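Local coordinates for protein neurotoxin (Clostridium botulinum, PDB 3N7L) that probably binds gangliosides on the nerve-cell surface, serving as the receptor-binding domain that brings a botulinum neurotoxin to the neuron, at residues L116-N121 with K170-I175; Y248-N253 with N275-G280; D51-V56 with T182-K187. All blocks are in the same frame, centred on the assembly; numbering follows the deposited sequence.

Contact 1 (L116-N121 with K170-I175); sequences LKQNEN and KELTGI
K170 reaches Q118 with its aliphatic part: the chain runs straight beyond CG, and its CE methylene comes up to the amide end of Q118. L172 and I175 carry this side of the contact about equally. With CG of L172 anti to the carbonyl carbon (chi1 -59°), the branch point sits beside the other segment and the two methyl groups diverge. L172 CD1 packs 4.0 Å from CD2 of L116, the two side chains meeting at about a right angle, while L172 CD2 lies 3.9 Å from CD of Q118. The Q118 side chain, extended beyond CG, crosses the leucine at a slant, its CB 3.9 Å from L172 CB. From L172 the backbone enters a type II beta turn, closed by the bond from I175 N to L172 O (3.0 Å). CB of T173 points away from Q118, but its carbonyl O lies near the amide end. G174 takes the positive-phi position usual for glycine in such a turn, and a water donates to both its O and Q118 O, at 3.2 and 2.6 Å. I175 packs over the other backbone, with CG1 3.5 Å from K117 O and CB 3.8 Å from Q118 CA. Strand 111-117 runs between strands 102-108 and 122-129, and the chain turns a corner at Q118, with a classic beta bulge at Q118 and N119 opposite S122. S101 OG also bonds to Q118 O. The 170-175 loop leads from strand 162-168 of one sheet to strand 180-187 of the other and packs on this corner of the lectin-like sandwich.

Contact 2 (Y248-N253 with N275-G280); sequences YMINVN and NDFNEG
Y248 carries the contact, its ring lying under the turn formed by F277, N278 and E279. The carbonyl oxygen of F277 sits over the centre of one ring face, 3.4 Å above the plane. That oxygen also receives a weak bond from E279 N, closing an inverse gamma turn centred on N278. The chain then curls round the phenol: Y248 CE2 approaches E279 O to 3.4 Å, and N278 CA comes within 3.5 Å of Y248 OH. The N278 side chain crosses the phenol at about a right angle, its amide plane 56° from the ring. The tyrosine CB points to the loop, and with CG anti to the carbonyl carbon (chi1 -75°) the ring comes to lie against this curl. A water near the ring plane is 2.7 Å from Y248 OH and donates to G280 O, also at 2.7 Å, linking hydroxyl to loop backbone.

F277 itself packs against I250, whose CD1 is 3.5 Å from F277 CD2. The two side chains cross at about a right angle, and CD1 is the I250 atom that touches the ring.

Both Y248 and I250 leave strand 246-251 on the loop side, whereas M249 packs on W417 and F419. The strand lies between 417-421 and 283-287 in the beta-trefoil, and the loop leads from strand 265-270 into 283-287. R271 covers I250 further, and E279 OE1 accepts from K272 N.

Contact 3 (D51-V56 with T182-K187); sequences DDRGKV and TFQMNK
An antiparallel strand pair in one sheet of the lectin-like beta sandwich joins the start of strand 55-59 to strand 180-187, the touching parts running 158° apart. V56 and F183 form a hydrogen-bonded pair: V56 N donates to F183 O at 2.9 Å, and F183 N to V56 O at 2.8 Å. Beyond them the direct ladder gives way to a water, which donates to G54 O and accepts from M185 N.

V56 and F183 meet through their CB atoms, 3.8 Å apart, among F44, L46 and F208 of the facing sheet. On the other side, Q184 extends with CG anti to the backbone N (chi1 177°) against R53 and K55, R53 crossing it at about a right angle. Its NE2 lies 3.5 Å from both R53 CG and K55 CB, and the guanidinium of R53 is turned 86° from the amide plane. N186 ND2 donates to Q184 OE1 at 3.1 Å, which helps to fix the rotation of that amide.

The pairing of the two segments is therefore set by two backbone bonds and a water, while the arginine and lysine act here through their methylenes, packed on an amide that N186 helps to hold.

Contacts 1 and 3 belong to the N-terminal lectin-like half and both reach the same antiparallel sheet; their centres are 25 Å apart and their nearest atoms about 13 Å. Along the chain, both segments of contact 1 fall between the two strands paired in contact 3, and the loop at 170-175 runs on into strand 180-187, which supplies one of them. Contact 2 comes later in sequence, in the C-terminal beta-trefoil half. It lies 46 Å from contact 1 and 32 Å from contact 3, centre to centre, with contact 1 on the opposite side of the chain's centre. Each of the three is packing within its own half, and none joins the two.

Contact 1 (L116-N121 with K170-I175)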
loop_
_atom_site.group_PDB
_atom_site.type_symbol
_atom_site.label_atom_id
_atom_site.label_comp_id
_atom_site.label_asym_id
_atom_site.label_seq_id
_atom_site.Cartn_x
_atom_site.Cartn_y
_atom_site.Cartn_z
ATOM N N LEU A 116 -3.642 -6.803 -25.200
ATOM C CA LEU A 116 -4.430 -6.277 -26.308
ATOM C C LEU A 116 -4.603 -7.534 -27.166
ATOM O O LEU A 116 -3.632 -8.044 -27.720
ATOM C CB LEU A 116 -3.613 -5.210 -27.049
ATOM C CG LEU A 116 -4.192 -3.808 -27.279
ATOM C CD1 LEU A 116 -5.068 -3.383 -26.108
ATOM C CD2 LEU A 116 -3.038 -2.822 -27.492
ATOM N N LYS A 117 -5.822 -8.050 -27.255
ATOM C CA LYS A 117 -6.055 -9.274 -28.017
ATOM C C LYS A 117 -6.771 -9.043 -29.347
ATOM O O LYS A 117 -7.975 -8.784 -29.377
ATOM C CB LYS A 117 -6.866 -10.253 -27.164
ATOM C CG LYS A 117 -7.006 -11.648 -27.755
ATOM C CD LYS A 117 -7.979 -12.470 -26.932
ATOM C CE LYS A 117 -7.983 -13.925 -27.368
ATOM N NZ LYS A 117 -6.668 -14.559 -27.094
ATOM N N GLN A 118 -6.040 -9.144 -30.451
ATOM C CA GLN A 118 -6.687 -8.943 -31.742
ATOM C C GLN A 118 -7.532 -10.167 -32.103
ATOM O O GLN A 118 -8.653 -10.025 -32.581
ATOM C CB GLN A 118 -5.660 -8.641 -32.835
ATOM C CG GLN A 118 -4.739 -9.764 -33.185
ATOM C CD GLN A 118 -3.905 -9.437 -34.405
ATOM O OE1 GLN A 118 -4.440 -9.115 -35.468
ATOM N NE2 GLN A 118 -2.585 -9.518 -34.259
ATOM N N ASN A 119 -6.998 -11.365 -31.875
ATOM C CA ASN A 119 -7.752 -12.591 -32.138
ATOM C C ASN A 119 -7.249 -13.744 -31.278
ATOM O O ASN A 119 -6.257 -13.603 -30.560
ATOM C CB ASN A 119 -7.723 -12.979 -33.630
ATOM C CG ASN A 119 -6.325 -13.188 -34.167
ATOM O OD1 ASN A 119 -5.524 -13.926 -33.593
ATOM N ND2 ASN A 119 -6.028 -12.543 -35.291
ATOM N N GLU A 120 -7.940 -14.878 -31.344
ATOM C CA GLU A 120 -7.572 -16.041 -30.545
ATOM C C GLU A 120 -6.132 -16.476 -30.778
ATOM O O GLU A 120 -5.532 -17.154 -29.945
ATOM C CB GLU A 120 -8.514 -17.214 -30.844
ATOM C CG GLU A 120 -8.426 -17.767 -32.267
ATOM C CD GLU A 120 -9.227 -16.963 -33.290
ATOM O OE1 GLU A 120 -9.149 -17.301 -34.495
ATOM O OE2 GLU A 120 -9.935 -16.006 -32.899
ATOM N N ASN A 121 -5.572 -16.055 -31.902
ATOM C CA ASN A 121 -4.220 -16.434 -32.270
ATOM C C ASN A 121 -3.130 -15.409 -31.949
ATOM O O ASN A 121 -1.970 -15.773 -31.768
ATOM C CB ASN A 121 -4.191 -16.756 -33.769
ATOM C CG ASN A 121 -3.001 -17.591 -34.161
ATOM O OD1 ASN A 121 -2.894 -18.036 -35.302
ATOM N ND2 ASN A 121 -2.094 -17.813 -33.214
ATOM N N LYS A 170 1.748 -2.925 -32.179
ATOM C CA LYS A 170 1.940 -3.530 -33.493
ATOM C C LYS A 170 0.634 -3.500 -34.283
ATOM O O LYS A 170 -0.409 -3.095 -33.767
ATOM C CB LYS A 170 2.440 -4.977 -33.356
ATOM C CG LYS A 170 1.412 -5.958 -32.798
ATOM C CD LYS A 170 1.936 -7.400 -32.820
ATOM C CE LYS A 170 0.841 -8.401 -32.442
ATOM N NZ LYS A 170 1.301 -9.822 -32.506
ATOM N N GLU A 171 0.695 -3.917 -35.542
ATOM C CA GLU A 171 -0.494 -3.943 -36.379
ATOM C C GLU A 171 -1.432 -5.019 -35.832
ATOM O O GLU A 171 -1.080 -6.197 -35.795
ATOM C CB GLU A 171 -0.115 -4.255 -37.829
ATOM C CG GLU A 171 -1.297 -4.295 -38.780
ATOM C CD GLU A 171 -1.908 -2.924 -39.028
ATOM O OE1 GLU A 171 -3.063 -2.868 -39.500
ATOM O OE2 GLU A 171 -1.232 -1.907 -38.766
ATOM N N LEU A 172 -2.620 -4.605 -35.405
ATOM C CA LEU A 172 -3.603 -5.529 -34.850
ATOM C C LEU A 172 -4.924 -5.450 -35.608
ATOM O O LEU A 172 -5.988 -5.586 -35.013
ATOM C CB LEU A 172 -3.852 -5.202 -33.371
ATOM C CG LEU A 172 -2.658 -5.247 -32.411
ATOM C CD1 LEU A 172 -3.065 -4.695 -31.057
ATOM C CD2 LEU A 172 -2.151 -6.675 -32.276
ATOM N N THR A 173 -4.863 -5.229 -36.919
ATOM C CA THR A 173 -6.085 -5.128 -37.713
ATOM C C THR A 173 -7.040 -6.273 -37.442
ATOM O O THR A 173 -6.644 -7.441 -37.430
ATOM C CB THR A 173 -5.794 -5.088 -39.226
ATOM O OG1 THR A 173 -4.598 -5.828 -39.512
ATOM C CG2 THR A 173 -5.661 -3.648 -39.697
ATOM N N GLY A 174 -8.302 -5.925 -37.221
ATOM C CA GLY A 174 -9.307 -6.930 -36.940
ATOM C C GLY A 174 -9.699 -6.913 -35.479
ATOM O O GLY A 174 -10.738 -7.450 -35.104
ATOM N N ILE A 175 -8.869 -6.292 -34.646
ATOM C CA ILE A 175 -9.173 -6.229 -33.225
ATOM C C ILE A 175 -10.514 -5.530 -33.054
ATOM O O ILE A 175 -10.760 -4.464 -33.621
ATOM C CB ILE A 175 -8.057 -5.491 -32.430
ATOM C CG1 ILE A 175 -8.316 -5.630 -30.926
ATOM C CG2 ILE A 175 -7.978 -4.025 -32.843
ATOM C CD1 ILE A 175 -7.117 -5.289 -30.070
HETATM O O HOH W 1 -10.562 -10.573 -34.333
#

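Contact 2 (Y248-N253 with N275-G280)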
loop_
_atom_site.group_PDB
_atom_site.type_symbol
_atom_site.label_atom_id
_atom_site.label_comp_id
_atom_site.label_asym_id
_atom_site.label_seq_id
_atom_site.Cartn_x
_atom_site.Cartn_y
_atom_site.Cartn_z
ATOM N N TYR A 248 2.522 -4.079 13.881
ATOM C CA TYR A 248 3.901 -4.502 14.027
ATOM C C TYR A 248 4.658 -3.307 13.460
ATOM O O TYR A 248 4.444 -2.911 12.309
ATOM C CB TYR A 248 4.195 -5.762 13.210
ATOM C CG TYR A 248 3.624 -7.017 13.836
ATOM C CD1 TYR A 248 2.460 -7.599 13.343
ATOM C CD2 TYR A 248 4.240 -7.606 14.943
ATOM C CE1 TYR A 248 1.917 -8.744 13.936
ATOM C CE2 TYR A 248 3.708 -8.747 15.542
ATOM C CZ TYR A 248 2.548 -9.312 15.031
ATOM O OH TYR A 248 2.036 -10.449 15.602
ATOM N N MET A 249 5.509 -2.711 14.283
ATOM C CA MET A 249 6.280 -1.557 13.860
ATOM C C MET A 249 7.595 -2.046 13.290
ATOM O O MET A 249 8.338 -2.778 13.954
ATOM C CB MET A 249 6.525 -0.637 15.047
ATOM C CG MET A 249 7.016 0.734 14.654
ATOM S SD MET A 249 7.119 1.787 16.093
ATOM C CE MET A 249 8.866 1.759 16.376
ATOM N N ILE A 250 7.891 -1.628 12.065
ATOM C CA ILE A 250 9.103 -2.073 11.392
ATOM C C ILE A 250 9.797 -0.938 10.656
ATOM O O ILE A 250 9.139 -0.039 10.128
ATOM C CB ILE A 250 8.762 -3.169 10.355
ATOM C CG1 ILE A 250 7.844 -4.221 10.993
ATOM C CG2 ILE A 250 10.049 -3.814 9.825
ATOM C CD1 ILE A 250 7.336 -5.263 10.008
ATOM N N ASN A 251 11.125 -0.987 10.625
ATOM C CA ASN A 251 11.911 0.020 9.927
ATOM C C ASN A 251 12.137 -0.475 8.501
ATOM O O ASN A 251 12.486 -1.641 8.282
ATOM C CB ASN A 251 13.251 0.241 10.634
ATOM C CG ASN A 251 14.025 1.415 10.053
ATOM O OD1 ASN A 251 14.662 1.297 9.008
ATOM N ND2 ASN A 251 13.955 2.563 10.726
ATOM N N VAL A 252 11.935 0.408 7.532
ATOM C CA VAL A 252 12.099 0.047 6.130
ATOM C C VAL A 252 13.442 -0.592 5.768
ATOM O O VAL A 252 13.510 -1.387 4.835
ATOM C CB VAL A 252 11.836 1.280 5.220
ATOM C CG1 VAL A 252 12.361 1.033 3.822
ATOM C CG2 VAL A 252 10.325 1.556 5.163
ATOM N N ASN A 253 14.498 -0.256 6.501
ATOM C CA ASN A 253 15.829 -0.813 6.245
ATOM C C ASN A 253 16.052 -2.180 6.875
ATOM O O ASN A 253 17.035 -2.858 6.568
ATOM C CB ASN A 253 16.911 0.130 6.766
ATOM C CG ASN A 253 17.223 1.242 5.800
ATOM O OD1 ASN A 253 16.415 1.576 4.936
ATOM N ND2 ASN A 253 18.399 1.833 5.947
ATOM N N ASN A 275 6.805 -15.677 5.573
ATOM C CA ASN A 275 5.441 -15.928 5.139
ATOM C C ASN A 275 4.470 -14.941 5.786
ATOM O O ASN A 275 3.358 -14.751 5.294
ATOM C CB ASN A 275 5.012 -17.388 5.389
ATOM C CG ASN A 275 5.397 -17.901 6.757
ATOM O OD1 ASN A 275 5.100 -17.279 7.776
ATOM N ND2 ASN A 275 6.052 -19.060 6.787
ATOM N N ASP A 276 4.919 -14.288 6.858
ATOM C CA ASP A 276 4.117 -13.306 7.600
ATOM C C ASP A 276 5.001 -12.296 8.326
ATOM O O ASP A 276 6.224 -12.392 8.293
ATOM C CB ASP A 276 3.260 -14.005 8.659
ATOM C CG ASP A 276 1.990 -14.583 8.096
ATOM O OD1 ASP A 276 1.276 -15.277 8.849
ATOM O OD2 ASP A 276 1.697 -14.338 6.906
ATOM N N PHE A 277 4.368 -11.330 8.985
ATOM C CA PHE A 277 5.096 -10.337 9.771
ATOM C C PHE A 277 4.719 -10.535 11.236
ATOM O O PHE A 277 5.068 -9.726 12.099
ATOM C CB PHE A 277 4.734 -8.911 9.351
ATOM C CG PHE A 277 5.361 -8.480 8.062
ATOM C CD1 PHE A 277 4.633 -8.494 6.878
ATOM C CD2 PHE A 277 6.693 -8.083 8.026
ATOM C CE1 PHE A 277 5.221 -8.121 5.676
ATOM C CE2 PHE A 277 7.298 -7.707 6.828
ATOM C CZ PHE A 277 6.561 -7.726 5.650
ATOM N N ASN A 278 4.026 -11.633 11.511
ATOM C CA ASN A 278 3.560 -11.917 12.860
ATOM C C ASN A 278 4.550 -12.569 13.818
ATOM O O ASN A 278 4.482 -13.764 14.105
ATOM C CB ASN A 278 2.266 -12.725 12.776
ATOM C CG ASN A 278 1.150 -11.945 12.083
ATOM O OD1 ASN A 278 1.322 -11.463 10.963
ATOM N ND2 ASN A 278 0.007 -11.812 12.752
ATOM N N GLU A 279 5.460 -11.749 14.331
ATOM C CA GLU A 279 6.469 -12.195 15.276
ATOM C C GLU A 279 6.866 -11.003 16.144
ATOM O O GLU A 279 6.897 -9.864 15.674
ATOM C CB GLU A 279 7.681 -12.755 14.523
ATOM C CG GLU A 279 8.822 -13.212 15.416
ATOM C CD GLU A 279 9.768 -14.177 14.710
ATOM O OE1 GLU A 279 9.894 -14.096 13.465
ATOM O OE2 GLU A 279 10.393 -15.012 15.407
ATOM N N GLY A 280 7.141 -11.261 17.416
ATOM C CA GLY A 280 7.534 -10.192 18.310
ATOM C C GLY A 280 6.383 -9.421 18.929
ATOM O O GLY A 280 5.223 -9.797 18.805
HETATM O O HOH W 2 3.630 -11.526 17.454
#

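Contact 3 (D51-V56 with T182-K187)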
loop_
_atom_site.group_PDB
_atom_site.type_symbol
_atom_site.label_atom_id
_atom_site.label_comp_id
_atom_site.label_asym_id
_atom_site.label_seq_id
_atom_site.Cartn_x
_atom_site.Cartn_y
_atom_site.Cartn_z
ATOM N N ASP A 51 -18.115 -21.253 -5.786
ATOM C CA ASP A 51 -19.533 -21.215 -6.152
ATOM C C ASP A 51 -19.986 -19.855 -6.670
ATOM O O ASP A 51 -19.958 -19.585 -7.873
ATOM C CB ASP A 51 -20.400 -21.586 -4.943
ATOM C CG ASP A 51 -19.998 -22.907 -4.318
ATOM O OD1 ASP A 51 -20.081 -23.945 -5.010
ATOM O OD2 ASP A 51 -19.600 -22.904 -3.133
ATOM N N ASP A 52 -20.412 -19.004 -5.743
ATOM C CA ASP A 52 -20.886 -17.671 -6.075
ATOM C C ASP A 52 -19.799 -16.612 -5.962
ATOM O O ASP A 52 -20.013 -15.577 -5.334
ATOM C CB ASP A 52 -22.054 -17.297 -5.159
ATOM C CG ASP A 52 -23.404 -17.463 -5.833
ATOM O OD1 ASP A 52 -23.650 -18.536 -6.427
ATOM O OD2 ASP A 52 -24.221 -16.522 -5.761
ATOM N N ARG A 53 -18.636 -16.861 -6.563
ATOM C CA ARG A 53 -17.558 -15.882 -6.502
ATOM C C ARG A 53 -18.101 -14.593 -7.106
ATOM O O ARG A 53 -18.789 -14.619 -8.129
ATOM C CB ARG A 53 -16.329 -16.351 -7.293
ATOM C CG ARG A 53 -16.508 -16.356 -8.804
ATOM C CD ARG A 53 -15.164 -16.456 -9.514
ATOM N NE ARG A 53 -14.469 -17.697 -9.198
ATOM C CZ ARG A 53 -14.831 -18.892 -9.653
ATOM N NH1 ARG A 53 -15.884 -19.007 -10.451
ATOM N NH2 ARG A 53 -14.146 -19.974 -9.300
ATOM N N GLY A 54 -17.802 -13.472 -6.463
ATOM C CA GLY A 54 -18.286 -12.195 -6.943
ATOM C C GLY A 54 -18.000 -11.930 -8.406
ATOM O O GLY A 54 -17.025 -12.428 -8.971
ATOM N N LYS A 55 -18.858 -11.124 -9.020
ATOM C CA LYS A 55 -18.717 -10.774 -10.423
ATOM C C LYS A 55 -19.374 -9.425 -10.671
ATOM O O LYS A 55 -20.529 -9.214 -10.306
ATOM C CB LYS A 55 -19.382 -11.848 -11.291
ATOM C CG LYS A 55 -19.302 -11.599 -12.783
ATOM C CD LYS A 55 -20.018 -12.705 -13.547
ATOM C CE LYS A 55 -19.877 -12.521 -15.045
ATOM N NZ LYS A 55 -20.578 -13.597 -15.796
ATOM N N VAL A 56 -18.630 -8.504 -11.275
ATOM C CA VAL A 56 -19.161 -7.183 -11.589
ATOM C C VAL A 56 -19.123 -7.002 -13.102
ATOM O O VAL A 56 -18.063 -7.089 -13.723
ATOM C CB VAL A 56 -18.341 -6.054 -10.914
ATOM C CG1 VAL A 56 -18.895 -4.689 -11.323
ATOM C CG2 VAL A 56 -18.402 -6.204 -9.396
ATOM N N THR A 182 -15.845 -7.274 -17.403
ATOM C CA THR A 182 -16.197 -8.170 -16.315
ATOM C C THR A 182 -15.104 -8.279 -15.256
ATOM O O THR A 182 -13.986 -8.721 -15.543
ATOM C CB THR A 182 -16.494 -9.585 -16.852
ATOM O OG1 THR A 182 -17.580 -9.524 -17.788
ATOM C CG2 THR A 182 -16.860 -10.522 -15.716
ATOM N N PHE A 183 -15.440 -7.863 -14.037
ATOM C CA PHE A 183 -14.526 -7.934 -12.899
ATOM C C PHE A 183 -14.821 -9.253 -12.183
ATOM O O PHE A 183 -15.895 -9.427 -11.606
ATOM C CB PHE A 183 -14.773 -6.768 -11.934
ATOM C CG PHE A 183 -14.386 -5.421 -12.485
ATOM C CD1 PHE A 183 -13.204 -4.799 -12.078
ATOM C CD2 PHE A 183 -15.210 -4.763 -13.395
ATOM C CE1 PHE A 183 -12.857 -3.541 -12.564
ATOM C CE2 PHE A 183 -14.867 -3.502 -13.888
ATOM C CZ PHE A 183 -13.691 -2.890 -13.473
ATOM N N GLN A 184 -13.878 -10.185 -12.234
ATOM C CA GLN A 184 -14.066 -11.481 -11.599
ATOM C C GLN A 184 -12.752 -12.240 -11.615
ATOM O O GLN A 184 -12.041 -12.245 -12.619
ATOM C CB GLN A 184 -15.148 -12.280 -12.344
ATOM C CG GLN A 184 -15.391 -13.684 -11.803
ATOM C CD GLN A 184 -16.538 -14.398 -12.514
ATOM O OE1 GLN A 184 -16.518 -14.575 -13.732
ATOM N NE2 GLN A 184 -17.545 -14.810 -11.747
ATOM N N MET A 185 -12.426 -12.875 -10.497
ATOM C CA MET A 185 -11.190 -13.635 -10.403
ATOM C C MET A 185 -11.376 -15.045 -10.950
ATOM O O MET A 185 -11.909 -15.931 -10.268
ATOM C CB MET A 185 -10.721 -13.671 -8.955
ATOM C CG MET A 185 -10.630 -12.284 -8.359
ATOM S SD MET A 185 -9.796 -12.273 -6.794
ATOM C CE MET A 185 -8.090 -12.269 -7.341
ATOM N N ASN A 186 -10.934 -15.237 -12.190
ATOM C CA ASN A 186 -11.052 -16.525 -12.858
ATOM C C ASN A 186 -9.706 -17.174 -13.129
ATOM O O ASN A 186 -8.847 -16.608 -13.806
ATOM C CB ASN A 186 -11.818 -16.376 -14.171
ATOM C CG ASN A 186 -13.205 -15.816 -13.970
ATOM O OD1 ASN A 186 -13.907 -16.197 -13.039
ATOM N ND2 ASN A 186 -13.614 -14.912 -14.854
ATOM N N LYS A 187 -9.542 -18.375 -12.590
ATOM C CA LYS A 187 -8.315 -19.142 -12.746
ATOM C C LYS A 187 -8.063 -19.516 -14.209
ATOM O O LYS A 187 -8.991 -19.863 -14.939
ATOM C CB LYS A 187 -8.400 -20.409 -11.889
ATOM C CG LYS A 187 -7.209 -21.355 -12.000
ATOM C CD LYS A 187 -5.938 -20.754 -11.420
ATOM C CE LYS A 187 -4.834 -21.806 -11.309
ATOM N NZ LYS A 187 -4.442 -22.406 -12.621
HETATM O O HOH W 3 -14.367 -12.970 -8.249
#